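Local coordinates for protein endo-n-acetyl-beta-d-glucosaminidase (PDB 4AC1) that hydrolyses N-glycans as a family 18 endo-beta-N-acetylglucosaminidase and is responsible for deglycosylating the cellulases of Hypocrea jecorina, at residues F103-Y107 with R137-L142; R111-V115 with R141-F146; V216-T222 with G250-E256. One frame throughout, in Å; residues are numbered along the deposited sequence.

The three contacts illustrate how a parallel beta/alpha barrel is assembled from neighbours in its two layers. Interactions 1 and 2 are successive parts of one seam between helices 100-116 and 132-146: their centres lie 8 Å apart, they share R141 and L142, and Y107 OH of interaction 1 reaches D145 OD2 of interaction 2 at 2.7 Å, probably in a hydrogen bond. Interaction 3 belongs to the inner wall of strands, with its nearest atoms about 14 Å from either helix contact. It is the contact nearest the metal-binding pocket: the side chain of W255 is about 5 Å from a bound zinc ion and about 6 Å from that of E127, a zinc ligand.

Interaction 1: F103-Y107 with R137-L142; sequences FEHYY and RLIARL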
loop_
_atom_site.group_PDB
_atom_site.type_symbol
_atom_site.label_atom_id
_atom_site.label_comp_id
_atom_site.label_asym_id
_atom_site.label_seq_id
_atom_site.Cartn_x
_atom_site.Cartn_y
_atom_site.Cartn_z
ATOM N N PHE A 103 6.938 -23.370 0.018
ATOM C CA PHE A 103 6.262 -22.283 0.722
ATOM C C PHE A 103 7.035 -21.812 1.944
ATOM O O PHE A 103 7.287 -20.616 2.080
ATOM C CB PHE A 103 4.821 -22.618 1.111
ATOM C CG PHE A 103 4.183 -21.533 1.939
ATOM C CD1 PHE A 103 3.762 -20.336 1.347
ATOM C CD2 PHE A 103 4.073 -21.675 3.314
ATOM C CE1 PHE A 103 3.228 -19.315 2.119
ATOM C CE2 PHE A 103 3.519 -20.660 4.091
ATOM C CZ PHE A 103 3.104 -19.483 3.486
ATOM N N GLU A 104 7.438 -22.733 2.819
ATOM C CA GLU A 104 8.180 -22.359 4.018
ATOM C C GLU A 104 9.446 -21.591 3.683
ATOM O O GLU A 104 9.823 -20.656 4.392
ATOM C CB GLU A 104 8.529 -23.587 4.864
ATOM C CG GLU A 104 7.374 -24.149 5.645
ATOM C CD GLU A 104 6.893 -23.231 6.759
ATOM O OE1 GLU A 104 7.718 -22.553 7.412
ATOM O OE2 GLU A 104 5.671 -23.214 6.981
ATOM N N HIS A 105 10.117 -22.008 2.612
ATOM C CA HIS A 105 11.363 -21.380 2.215
ATOM C C HIS A 105 11.137 -19.913 1.832
ATOM O O HIS A 105 11.829 -19.019 2.327
ATOM C CB HIS A 105 12.024 -22.146 1.066
ATOM C CG HIS A 105 13.202 -21.439 0.474
ATOM N ND1 HIS A 105 14.399 -21.304 1.146
ATOM C CD2 HIS A 105 13.368 -20.824 -0.718
ATOM C CE1 HIS A 105 15.247 -20.631 0.392
ATOM N NE2 HIS A 105 14.652 -20.335 -0.749
ATOM N N TYR A 106 10.179 -19.668 0.941
ATOM C CA TYR A 106 9.945 -18.312 0.448
ATOM C C TYR A 106 9.222 -17.445 1.474
ATOM O O TYR A 106 9.554 -16.262 1.637
ATOM C CB TYR A 106 9.271 -18.323 -0.937
ATOM C CG TYR A 106 10.187 -18.912 -1.976
ATOM C CD1 TYR A 106 11.348 -18.243 -2.349
ATOM C CD2 TYR A 106 9.929 -20.160 -2.540
ATOM C CE1 TYR A 106 12.221 -18.784 -3.279
ATOM C CE2 TYR A 106 10.807 -20.715 -3.467
ATOM C CZ TYR A 106 11.948 -20.011 -3.826
ATOM O OH TYR A 106 12.822 -20.552 -4.731
ATOM N N TYR A 107 8.258 -18.034 2.171
ATOM C CA TYR A 107 7.625 -17.331 3.279
ATOM C C TYR A 107 8.692 -16.933 4.327
ATOM O O TYR A 107 8.691 -15.807 4.843
ATOM C CB TYR A 107 6.482 -18.140 3.931
ATOM C CG TYR A 107 6.056 -17.453 5.195
ATOM C CD1 TYR A 107 5.243 -16.313 5.131
ATOM C CD2 TYR A 107 6.560 -17.853 6.443
ATOM C CE1 TYR A 107 4.907 -15.621 6.276
ATOM C CE2 TYR A 107 6.237 -17.156 7.586
ATOM C CZ TYR A 107 5.399 -16.043 7.488
ATOM O OH TYR A 107 5.059 -15.363 8.630
ATOM N N ARG A 137 -3.738 -18.486 3.522
ATOM C CA ARG A 137 -2.614 -19.008 4.281
ATOM C C ARG A 137 -1.601 -17.914 4.575
ATOM O O ARG A 137 -1.127 -17.796 5.696
ATOM C CB ARG A 137 -1.940 -20.155 3.526
ATOM C CG ARG A 137 -0.636 -20.633 4.164
ATOM C CD ARG A 137 -0.016 -21.813 3.447
ATOM N NE ARG A 137 0.358 -21.513 2.068
ATOM C CZ ARG A 137 0.851 -22.407 1.215
ATOM N NH1 ARG A 137 1.014 -23.666 1.601
ATOM N NH2 ARG A 137 1.167 -22.050 -0.024
ATOM N N LEU A 138 -1.257 -17.118 3.569
ATOM C CA LEU A 138 -0.231 -16.106 3.760
ATOM C C LEU A 138 -0.606 -15.111 4.850
ATOM O O LEU A 138 0.205 -14.784 5.711
ATOM C CB LEU A 138 0.033 -15.388 2.440
ATOM C CG LEU A 138 1.097 -14.291 2.415
ATOM C CD1 LEU A 138 2.458 -14.783 2.944
ATOM C CD2 LEU A 138 1.212 -13.743 0.999
ATOM N N ILE A 139 -1.840 -14.619 4.793
ATOM C CA ILE A 139 -2.333 -13.658 5.773
ATOM C C ILE A 139 -2.422 -14.291 7.156
ATOM O O ILE A 139 -1.973 -13.702 8.132
ATOM C CB ILE A 139 -3.699 -13.099 5.339
ATOM C CG1 ILE A 139 -3.511 -12.277 4.065
ATOM C CG2 ILE A 139 -4.371 -12.280 6.470
ATOM C CD1 ILE A 139 -4.759 -11.813 3.439
ATOM N N ALA A 140 -3.009 -15.488 7.243
ATOM C CA ALA A 140 -3.124 -16.159 8.532
ATOM C C ALA A 140 -1.769 -16.452 9.179
ATOM O O ALA A 140 -1.605 -16.313 10.392
ATOM C CB ALA A 140 -3.956 -17.447 8.406
ATOM N N ARG A 141 -0.806 -16.855 8.359
ATOM C CA ARG A 141 0.536 -17.162 8.827
ATOM C C ARG A 141 1.269 -15.902 9.293
ATOM O O ARG A 141 1.910 -15.917 10.352
ATOM C CB ARG A 141 1.349 -17.900 7.754
ATOM C CG ARG A 141 2.784 -18.210 8.146
ATOM C CD ARG A 141 2.911 -19.120 9.357
ATOM N NE ARG A 141 4.322 -19.419 9.580
ATOM C CZ ARG A 141 4.997 -20.350 8.912
ATOM N NH1 ARG A 141 4.377 -21.096 8.004
ATOM N NH2 ARG A 141 6.289 -20.538 9.153
ATOM N N LEU A 142 1.158 -14.817 8.518
ATOM C CA LEU A 142 1.728 -13.527 8.942
ATOM C C LEU A 142 1.141 -13.087 10.274
ATOM O O LEU A 142 1.870 -12.665 11.175
ATOM C CB LEU A 142 1.488 -12.456 7.878
ATOM C CG LEU A 142 2.427 -12.473 6.669
ATOM C CD1 LEU A 142 1.870 -11.573 5.579
ATOM C CD2 LEU A 142 3.844 -12.038 7.057
#
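E104 and R141 form the ionic part of this contact, a two-pronged salt bridge made end-on. R141 NH2 gives to E104 OE1 at 3.0 Å on the syn lone pair, and R141 NH1 gives to E104 OE2 at 2.7 Å, also on the syn side but tilted out of the carboxylate plane. The two flat groups are nearly coplanar and both bonds are close to straight, so the pairing fixes the rotation of each.

Stacking comes next. The guanidinium of R137 lies flat over F103, its plane 14° from that of the ring, with R137 CZ 3.7 Å from the F103 centroid in a cation-pi contact. R137 CD adds a CH-pi approach over the same face, while Y107 CB backs the opposite one. S97 O, beyond the two segments, binds R137 NH2.

A second CH-pi contact joins Y107 and R141: with CG anti to the backbone N (chi1 178°), R141 lays that methylene over the ring face, 3.8 Å from the centroid, and the bend at chi2 then turns the chain toward E104. The Y107 hydroxyl bonds D145.

Apolar packing closes the edge of that ring: L138 CD1 lies 3.9 Å from Y107 CD1, and L142 CD2 is 3.8 Å from Y107 CE1. The reach of F103, Y107, R137 and R141 spans segment axes 12.5 Å apart, which cross at -60°.

Both helices belong to the outer layer of the barrel and are joined in sequence through strand 121-125; beneath them L142 packs on I152 of strand 151-154, and I139 faces helix 172-179.

Interaction 2: R111-V115 with R141-F146; sequences RDAIV and RLRADF
F146 pushes the far end of its ring against three side chains of helix 100-116. I114 CG2 comes closest, 3.5 Å from F146 CE1, and approaches obliquely, neither over the face nor at the edge. V115 CG2 meets the same F146 CE1 near the ring plane at 3.8 Å, while the methylene R111 CG touches the neighbouring corner, 3.6 Å from F146 CZ. Chi1 of F146 (-71°) sets its ring opposite the carbonyl carbon, in the direction of the other helix. Deeper in, I114 CD1 packs on L142 CD2.

Above this apolar patch the contact turns polar and is mediated by a water. R111 NH1 gives to it at 2.8 Å and R141 NH2 at 2.9 Å, and the water in turn gives to D145 OD2 at 2.8 Å. The two arginines carry like charges, yet the water and the nearby carboxylate probably ease their approach. This is the outer layer of a (beta/alpha)8 barrel, where consecutive helices pack side by side, here with the axes of the two short segments at 44°.

The first shell is positioned from within each helix and from outside. R141 NE gives to D145 OD2 at 2.9 Å, an i to i+4 salt bridge along the helix; the same oxygen also bonds Y107 OH, and R141 is held as well by E104 of the other helix. R111 NH2 pairs with D112 OD1 in a salt bridge at 3.3 Å, meeting the carboxylate from above its plane. An alanine at R111 is likely to leave the water short of one donor and D112 without its mate, and to open a gap beside F146 CZ. Beyond the segments F146 stacks on the ring of F150.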
loop_
_atom_site.group_PDB
_atom_site.type_symbol
_atom_site.label_atom_id
_atom_site.label_comp_id
_atom_site.label_asym_id
_atom_site.label_seq_id
_atom_site.Cartn_x
_atom_site.Cartn_y
_atom_site.Cartn_z
ATOM N N ARG A 111 9.316 -13.274 5.989
ATOM C CA ARG A 111 9.319 -13.104 7.437
ATOM C C ARG A 111 10.654 -12.514 7.895
ATOM O O ARG A 111 10.685 -11.553 8.675
ATOM C CB ARG A 111 9.053 -14.458 8.111
ATOM C CG ARG A 111 9.145 -14.458 9.629
ATOM C CD ARG A 111 9.418 -15.853 10.200
ATOM N NE ARG A 111 10.707 -16.373 9.747
ATOM C CZ ARG A 111 10.898 -17.592 9.247
ATOM N NH1 ARG A 111 9.882 -18.454 9.162
ATOM N NH2 ARG A 111 12.111 -17.957 8.847
ATOM N N ASP A 112 11.752 -13.087 7.400
ATOM C CA ASP A 112 13.096 -12.619 7.750
ATOM C C ASP A 112 13.337 -11.169 7.349
ATOM O O ASP A 112 13.999 -10.440 8.069
ATOM C CB ASP A 112 14.183 -13.506 7.127
ATOM C CG ASP A 112 14.294 -14.873 7.782
ATOM O OD1 ASP A 112 13.675 -15.096 8.839
ATOM O OD2 ASP A 112 15.025 -15.718 7.222
ATOM N N ALA A 113 12.821 -10.766 6.196
ATOM C CA ALA A 113 12.995 -9.389 5.738
ATOM C C ALA A 113 12.218 -8.434 6.642
ATOM O O ALA A 113 12.723 -7.369 7.022
ATOM C CB ALA A 113 12.558 -9.254 4.298
ATOM N N ILE A 114 10.996 -8.815 7.010
ATOM C CA ILE A 114 10.217 -8.010 7.929
ATOM C C ILE A 114 10.971 -7.779 9.255
ATOM O O ILE A 114 11.002 -6.654 9.782
ATOM C CB ILE A 114 8.839 -8.651 8.177
ATOM C CG1 ILE A 114 7.989 -8.575 6.902
ATOM C CG2 ILE A 114 8.148 -7.979 9.351
ATOM C CD1 ILE A 114 6.836 -9.554 6.877
ATOM N N VAL A 115 11.565 -8.840 9.798
ATOM C CA VAL A 115 12.326 -8.745 11.051
ATOM C C VAL A 115 13.591 -7.913 10.836
ATOM O O VAL A 115 13.860 -6.981 11.613
ATOM C CB VAL A 115 12.698 -10.144 11.594
ATOM C CG1 VAL A 115 13.702 -10.048 12.737
ATOM C CG2 VAL A 115 11.450 -10.877 12.044
ATOM N N ARG A 141 -0.806 -16.855 8.359
ATOM C CA ARG A 141 0.536 -17.162 8.827
ATOM C C ARG A 141 1.269 -15.902 9.293
ATOM O O ARG A 141 1.910 -15.917 10.352
ATOM C CB ARG A 141 1.349 -17.900 7.754
ATOM C CG ARG A 141 2.784 -18.210 8.146
ATOM C CD ARG A 141 2.911 -19.120 9.357
ATOM N NE ARG A 141 4.322 -19.419 9.580
ATOM C CZ ARG A 141 4.997 -20.350 8.912
ATOM N NH1 ARG A 141 4.377 -21.096 8.004
ATOM N NH2 ARG A 141 6.289 -20.538 9.153
ATOM N N LEU A 142 1.158 -14.817 8.518
ATOM C CA LEU A 142 1.728 -13.527 8.942
ATOM C C LEU A 142 1.141 -13.087 10.274
ATOM O O LEU A 142 1.870 -12.665 11.175
ATOM C CB LEU A 142 1.488 -12.456 7.878
ATOM C CG LEU A 142 2.427 -12.473 6.669
ATOM C CD1 LEU A 142 1.870 -11.573 5.579
ATOM C CD2 LEU A 142 3.844 -12.038 7.057
ATOM N N ARG A 143 -0.184 -13.193 10.401
ATOM C CA ARG A 143 -0.888 -12.823 11.625
ATOM C C ARG A 143 -0.416 -13.693 12.801
ATOM O O ARG A 143 -0.215 -13.206 13.918
ATOM C CB ARG A 143 -2.402 -12.943 11.395
ATOM C CG ARG A 143 -3.299 -12.311 12.445
ATOM C CD ARG A 143 -2.861 -10.898 12.808
ATOM N NE ARG A 143 -3.235 -9.879 11.820
ATOM C CZ ARG A 143 -2.706 -8.661 11.821
ATOM N NH1 ARG A 143 -1.795 -8.354 12.731
ATOM N NH2 ARG A 143 -3.071 -7.761 10.921
ATOM N N ALA A 144 -0.255 -14.984 12.542
ATOM C CA ALA A 144 0.214 -15.920 13.559
ATOM C C ALA A 144 1.625 -15.583 14.039
ATOM O O ALA A 144 1.878 -15.552 15.242
ATOM C CB ALA A 144 0.145 -17.375 13.045
ATOM N N ASP A 145 2.529 -15.300 13.103
ATOM C CA ASP A 145 3.930 -15.060 13.445
ATOM C C ASP A 145 4.232 -13.685 14.022
ATOM O O ASP A 145 5.131 -13.543 14.858
ATOM C CB ASP A 145 4.831 -15.282 12.229
ATOM C CG ASP A 145 4.887 -16.731 11.797
ATOM O OD1 ASP A 145 4.340 -17.613 12.498
ATOM O OD2 ASP A 145 5.506 -16.995 10.753
ATOM N N PHE A 146 3.502 -12.673 13.564
ATOM C CA PHE A 146 3.833 -11.287 13.921
ATOM C C PHE A 146 2.905 -10.633 14.937
ATOM O O PHE A 146 3.166 -9.501 15.363
ATOM C CB PHE A 146 4.007 -10.414 12.669
ATOM C CG PHE A 146 5.256 -10.728 11.905
ATOM C CD1 PHE A 146 6.488 -10.237 12.320
ATOM C CD2 PHE A 146 5.206 -11.548 10.792
ATOM C CE1 PHE A 146 7.645 -10.547 11.621
ATOM C CE2 PHE A 146 6.359 -11.853 10.086
ATOM C CZ PHE A 146 7.584 -11.357 10.507
HETATM O O HOH W 1 7.694 -18.658 10.909
#

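Interaction 3: V216-T222 with G250-E256; sequences VVAGQLT and GGVMGWE
E256 O is gripped by two hydroxyls, T222 OG1 at 2.8 Å and, from outside the segments, S260 OG. T222 reaches it because OG1 stands between its backbone N and carbonyl carbon (chi1 61°). The grip lies just beyond the C-terminal ends of parallel strands 216-221 and 251-255, which helix 232-246 joins in a beta-alpha-beta unit of the family 18 barrel.

Along the ladder A218, Q220 and T222 give their N-H groups to G251 O, M253 O and W255 O, while A218 O and Q220 O accept from M253 N and W255 N. W255 N to Q220 O, at 2.9 Å, is the straightest.

On one face V217 CG1 packs 3.8 Å from M253 CB. M253 then folds back, bent at chi2 (75°), to bring its sulfur SD 3.5 Å from G219 CA, where a side chain would collide with its methyl. W255, followed by a cis peptide, lies near the zinc site of E127, consistent with the tryptophan that floors the substrate pocket in family relatives. L221 CD2 meets the indole obliquely, 4.3 Å from W255 CD1. Q220 starts out on the face of A218 and V252, and its bent chain returns NE2 to G219 O at 3.0 Å.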
loop_
_atom_site.group_PDB
_atom_site.type_symbol
_atom_site.label_atom_id
_atom_site.label_comp_id
_atom_site.label_asym_id
_atom_site.label_seq_id
_atom_site.Cartn_x
_atom_site.Cartn_y
_atom_site.Cartn_z
ATOM N N VAL A 216 -11.566 0.916 3.937
ATOM C CA VAL A 216 -11.402 1.253 2.518
ATOM C C VAL A 216 -10.649 2.581 2.392
ATOM O O VAL A 216 -11.209 3.658 2.616
ATOM C CB VAL A 216 -12.756 1.298 1.769
ATOM C CG1 VAL A 216 -12.520 1.556 0.290
ATOM C CG2 VAL A 216 -13.505 -0.009 1.959
ATOM N N VAL A 217 -9.364 2.474 2.091
ATOM C CA VAL A 217 -8.508 3.619 1.794
ATOM C C VAL A 217 -8.623 3.918 0.304
ATOM O O VAL A 217 -8.508 3.025 -0.543
ATOM C CB VAL A 217 -7.040 3.311 2.183
ATOM C CG1 VAL A 217 -6.074 4.285 1.547
ATOM C CG2 VAL A 217 -6.892 3.353 3.688
ATOM N N ALA A 218 -8.913 5.183 0.008
ATOM C CA ALA A 218 -9.038 5.664 -1.375
ATOM C C ALA A 218 -7.687 5.883 -2.028
ATOM O O ALA A 218 -7.015 6.890 -1.781
ATOM C CB ALA A 218 -9.860 6.917 -1.412
ATOM N N GLY A 219 -7.287 4.931 -2.862
ATOM C CA GLY A 219 -6.032 5.021 -3.571
ATOM C C GLY A 219 -6.091 5.948 -4.757
ATOM O O GLY A 219 -7.073 5.941 -5.517
ATOM N N GLN A 220 -5.017 6.708 -4.921
ATOM C CA GLN A 220 -4.894 7.741 -5.956
ATOM C C GLN A 220 -3.523 7.737 -6.610
ATOM O O GLN A 220 -2.491 7.618 -5.939
ATOM C CB GLN A 220 -5.106 9.120 -5.326
ATOM C CG GLN A 220 -6.530 9.362 -4.853
ATOM C CD GLN A 220 -7.455 9.632 -6.012
ATOM O OE1 GLN A 220 -7.553 10.768 -6.475
ATOM N NE2 GLN A 220 -8.127 8.595 -6.497
ATOM N N LEU A 221 -3.511 7.881 -7.928
ATOM C CA LEU A 221 -2.279 8.238 -8.612
ATOM C C LEU A 221 -1.885 9.666 -8.219
ATOM O O LEU A 221 -2.732 10.557 -8.156
ATOM C CB LEU A 221 -2.450 8.147 -10.134
ATOM C CG LEU A 221 -2.678 6.755 -10.724
ATOM C CD1 LEU A 221 -2.894 6.869 -12.225
ATOM C CD2 LEU A 221 -1.517 5.817 -10.435
ATOM N N THR A 222 -0.605 9.883 -7.956
ATOM C CA THR A 222 -0.126 11.216 -7.601
ATOM C C THR A 222 0.209 12.065 -8.829
ATOM O O THR A 222 0.403 13.281 -8.718
ATOM C CB THR A 222 1.102 11.153 -6.694
ATOM O OG1 THR A 222 2.154 10.474 -7.384
ATOM C CG2 THR A 222 0.775 10.441 -5.372
ATOM N N GLY A 250 -11.460 5.401 5.494
ATOM C CA GLY A 250 -10.181 4.763 5.790
ATOM C C GLY A 250 -9.014 5.711 5.577
ATOM O O GLY A 250 -8.032 5.650 6.296
ATOM N N GLY A 251 -9.142 6.579 4.581
ATOM C CA GLY A 251 -8.134 7.585 4.286
ATOM C C GLY A 251 -7.799 7.577 2.813
ATOM O O GLY A 251 -8.630 7.197 1.985
ATOM N N VAL A 252 -6.585 8.024 2.496
ATOM C CA VAL A 252 -6.095 8.124 1.123
ATOM C C VAL A 252 -4.682 7.558 1.039
ATOM O O VAL A 252 -3.889 7.749 1.958
ATOM C CB VAL A 252 -6.085 9.621 0.639
ATOM C CG1 VAL A 252 -5.368 9.769 -0.714
ATOM C CG2 VAL A 252 -7.492 10.144 0.550
ATOM N N MET A 253 -4.394 6.845 -0.046
ATOM C CA MET A 253 -3.026 6.468 -0.360
ATOM C C MET A 253 -2.635 7.050 -1.703
ATOM O O MET A 253 -3.486 7.297 -2.560
ATOM C CB MET A 253 -2.781 4.946 -0.271
ATOM C CG MET A 253 -3.471 4.055 -1.310
ATOM S SD MET A 253 -2.729 4.093 -2.964
ATOM C CE MET A 253 -3.301 2.504 -3.541
ATOM N N GLY A 254 -1.341 7.301 -1.857
ATOM C CA GLY A 254 -0.802 7.853 -3.094
ATOM C C GLY A 254 0.270 6.975 -3.710
ATOM O O GLY A 254 1.261 6.626 -3.046
ATOM N N TRP A 255 0.076 6.636 -4.984
ATOM C CA TRP A 255 1.090 5.968 -5.811
ATOM C C TRP A 255 1.663 6.997 -6.805
ATOM O O TRP A 255 0.937 7.420 -7.706
ATOM C CB TRP A 255 0.494 4.777 -6.588
ATOM C CG TRP A 255 1.580 4.097 -7.331
ATOM C CD1 TRP A 255 2.062 4.421 -8.567
ATOM C CD2 TRP A 255 2.405 3.031 -6.842
ATOM N NE1 TRP A 255 3.118 3.608 -8.891
ATOM C CE2 TRP A 255 3.358 2.749 -7.844
ATOM C CE3 TRP A 255 2.432 2.286 -5.651
ATOM C CZ2 TRP A 255 4.322 1.739 -7.702
ATOM C CZ3 TRP A 255 3.392 1.286 -5.502
ATOM C CH2 TRP A 255 4.319 1.017 -6.529
ATOM N N GLU A 256 2.920 7.427 -6.676
ATOM C CA GLU A 256 3.832 7.142 -5.559
ATOM C C GLU A 256 4.587 8.445 -5.258
ATOM O O GLU A 256 4.352 9.486 -5.890
ATOM C CB GLU A 256 4.813 6.016 -5.918
ATOM C CG GLU A 256 5.590 6.292 -7.201
ATOM C CD GLU A 256 7.026 5.786 -7.174
ATOM O OE1 GLU A 256 7.629 5.656 -6.079
ATOM O OE2 GLU A 256 7.562 5.520 -8.271
#